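Local coordinates for chemotaxis operon protein (CheX) (Borrelia burgdorferi, PDB 3HZH) that probably dephosphorylates the phosphorylated chemotaxis response regulator CheY, thereby ending its signal, at residues V101-T106 / P131-I135. Sequence-based numbering, arbitrary orientation.
Sequences VAATLT and PPAFI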
ATOM      1  N   VAL B 101       6.156   9.858  -8.159  1.00 27.29           N
ATOM      2  CA  VAL B 101       6.976   8.703  -8.544  1.00 27.48           C
ATOM      3  C   VAL B 101       7.386   7.934  -7.287  1.00 27.46           C
ATOM      4  O   VAL B 101       7.186   6.718  -7.194  1.00 25.52           O
ATOM      5  CB  VAL B 101       8.259   9.130  -9.313  1.00 27.17           C
ATOM      6  CG1 VAL B 101       9.238   7.965  -9.397  1.00 29.69           C
ATOM      7  CG2 VAL B 101       7.896   9.567 -10.726  1.00 28.87           C
ATOM      8  N   ALA B 102       7.949   8.659  -6.324  1.00 25.06           N
ATOM      9  CA  ALA B 102       8.383   8.073  -5.061  1.00 24.23           C
ATOM     10  C   ALA B 102       7.227   7.391  -4.338  1.00 23.92           C
ATOM     11  O   ALA B 102       7.326   6.226  -3.953  1.00 25.23           O
ATOM     12  CB  ALA B 102       8.985   9.150  -4.158  1.00 23.74           C
ATOM     13  N   ALA B 103       6.130   8.119  -4.167  1.00 21.81           N
ATOM     14  CA  ALA B 103       4.952   7.595  -3.470  1.00 22.88           C
ATOM     15  C   ALA B 103       4.345   6.365  -4.129  1.00 21.44           C
ATOM     16  O   ALA B 103       3.805   5.489  -3.445  1.00 20.24           O
ATOM     17  CB  ALA B 103       3.897   8.684  -3.349  1.00 22.63           C
ATOM     18  N   THR B 104       4.416   6.310  -5.457  1.00 20.24           N
ATOM     19  CA  THR B 104       3.871   5.182  -6.192  1.00 19.89           C
ATOM     20  C   THR B 104       4.757   3.949  -6.059  1.00 20.58           C
ATOM     21  O   THR B 104       4.273   2.862  -5.754  1.00 21.22           O
ATOM     22  CB  THR B 104       3.701   5.508  -7.701  1.00 21.04           C
ATOM     23  OG1 THR B 104       2.865   6.665  -7.862  1.00 20.41           O
ATOM     24  CG2 THR B 104       3.049   4.328  -8.424  1.00 20.81           C
ATOM     25  N   LEU B 105       6.054   4.104  -6.293  1.00 22.22           N
ATOM     26  CA  LEU B 105       6.960   2.960  -6.189  1.00 23.05           C
ATOM     27  C   LEU B 105       7.067   2.409  -4.765  1.00 24.82           C
ATOM     28  O   LEU B 105       7.138   1.185  -4.576  1.00 23.39           O
ATOM     29  CB  LEU B 105       8.350   3.329  -6.716  1.00 24.73           C
ATOM     30  CG  LEU B 105       8.389   3.818  -8.166  1.00 28.82           C
ATOM     31  CD1 LEU B 105       9.838   4.010  -8.598  1.00 30.64           C
ATOM     32  CD2 LEU B 105       7.689   2.814  -9.067  1.00 28.61           C
ATOM     33  N   THR B 106       7.078   3.286  -3.761  1.00 23.65           N
ATOM     34  CA  THR B 106       7.151   2.804  -2.382  1.00 24.04           C
ATOM     35  C   THR B 106       5.877   2.033  -2.045  1.00 24.00           C
ATOM     36  O   THR B 106       5.921   1.070  -1.287  1.00 24.29           O
ATOM     37  CB  THR B 106       7.339   3.952  -1.341  1.00 25.63           C
ATOM     38  OG1 THR B 106       6.280   4.915  -1.470  1.00 25.02           O
ATOM     39  CG2 THR B 106       8.691   4.633  -1.531  1.00 27.11           C
ATOM     40  N   PRO B 131       7.413   1.052   7.442  1.00 25.10           N
ATOM     41  CA  PRO B 131       6.943   1.993   6.426  1.00 26.08           C
ATOM     42  C   PRO B 131       8.078   1.978   5.401  1.00 27.33           C
ATOM     43  O   PRO B 131       9.237   1.721   5.752  1.00 26.10           O
ATOM     44  CB  PRO B 131       6.856   3.308   7.201  1.00 25.33           C
ATOM     45  CG  PRO B 131       6.466   2.811   8.595  1.00 28.31           C
ATOM     46  CD  PRO B 131       7.534   1.734   8.740  1.00 25.99           C
ATOM     47  N   PRO B 132       7.777   2.252   4.126  1.00 26.46           N
ATOM     48  CA  PRO B 132       8.834   2.226   3.118  1.00 24.09           C
ATOM     49  C   PRO B 132       9.747   3.432   3.027  1.00 23.43           C
ATOM     50  O   PRO B 132       9.424   4.526   3.489  1.00 22.97           O
ATOM     51  CB  PRO B 132       8.039   2.019   1.834  1.00 25.61           C
ATOM     52  CG  PRO B 132       6.876   2.960   2.084  1.00 28.17           C
ATOM     53  CD  PRO B 132       6.475   2.550   3.501  1.00 28.16           C
ATOM     54  N   ALA B 133      10.901   3.220   2.410  1.00 23.74           N
ATOM     55  CA  ALA B 133      11.853   4.294   2.196  1.00 23.19           C
ATOM     56  C   ALA B 133      12.095   4.397   0.692  1.00 23.75           C
ATOM     57  O   ALA B 133      12.059   3.393  -0.018  1.00 23.56           O
ATOM     58  CB  ALA B 133      13.153   3.995   2.907  1.00 22.12           C
ATOM     59  N   PHE B 134      12.325   5.612   0.207  1.00 24.73           N
ATOM     60  CA  PHE B 134      12.599   5.825  -1.203  1.00 27.87           C
ATOM     61  C   PHE B 134      14.006   6.389  -1.294  1.00 29.95           C
ATOM     62  O   PHE B 134      14.302   7.431  -0.708  1.00 27.00           O
ATOM     63  CB  PHE B 134      11.605   6.818  -1.820  1.00 28.18           C
ATOM     64  CG  PHE B 134      11.741   6.963  -3.317  1.00 29.04           C
ATOM     65  CD1 PHE B 134      11.453   5.896  -4.161  1.00 31.44           C
ATOM     66  CD2 PHE B 134      12.169   8.161  -3.880  1.00 31.66           C
ATOM     67  CE1 PHE B 134      11.581   6.015  -5.547  1.00 32.08           C
ATOM     68  CE2 PHE B 134      12.305   8.293  -5.267  1.00 32.01           C
ATOM     69  CZ  PHE B 134      12.010   7.216  -6.102  1.00 33.41           C
ATOM     70  N   ILE B 135      14.876   5.695  -2.020  1.00 32.71           N
ATOM     71  CA  ILE B 135      16.254   6.130  -2.180  1.00 39.63           C
ATOM     72  C   ILE B 135      16.513   6.294  -3.673  1.00 45.68           C
ATOM     73  O   ILE B 135      16.644   5.317  -4.401  1.00 44.44           O
ATOM     74  CB  ILE B 135      17.235   5.081  -1.607  1.00 38.45           C
ATOM     75  CG1 ILE B 135      16.795   4.668  -0.199  1.00 38.66           C
ATOM     76  CG2 ILE B 135      18.643   5.658  -1.563  1.00 40.34           C
ATOM     77  CD1 ILE B 135      16.683   5.814   0.778  1.00 38.26           C
TER
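Phe134 lays one face of its ring against Ala102, and Pro132 meets Thr106 one turn further along the helix: a compact example of helix-on-sheet packing in the alpha+beta fold of the CheX family. Helix 97-118 rests here on strand 127-135, an outermost strand of the chain's antiparallel sheet, and the axes of the two short segments come within 8.4 Å at an angle of 123°.

The aromatic part of the contact is a CH-pi interaction. With CG anti to the backbone N (chi1 -174°), Phe134 reaches from the strand to the helix, where Ala102 CB stands 3.6 Å from the ring centroid, displaced toward the CD2 side. Ala102 CA lies over the middle of the same face, nearly equidistant from the ring carbons. Leu105 approaches differently, bringing CD1 to the ring edge near its plane, 4.0 Å from Phe134 CE1. Leu105 and Phe134 both extend onto Val54 of strand 54-62, while Leu105 also packs on Ala77 and Val80 of helix 74-85.

Aliphatic contacts continue the seam. Thr106 CG2 sits 3.7 Å from Phe134 CB, and Thr106 CB is 3.6 Å from Pro132 CG, the two side chains crossing at about a right angle. The side chain of Pro132 lies about 5 Å from a bound magnesium ion and touches an acidic side chain of the other protein in the assembly, consistent with CheX gripping a partner, probably its response regulator.

The two segments share no polar bond; the one side-chain hydrogen bond lies inside the helix and is consistent with holding Thr106 so that CG2 faces Phe134 CB and Ala133 O. Ala102 O accepts two bonds, from Thr106 N and, at 3.0 Å, from Thr106 OG1, which lies 27° off the carbonyl plane.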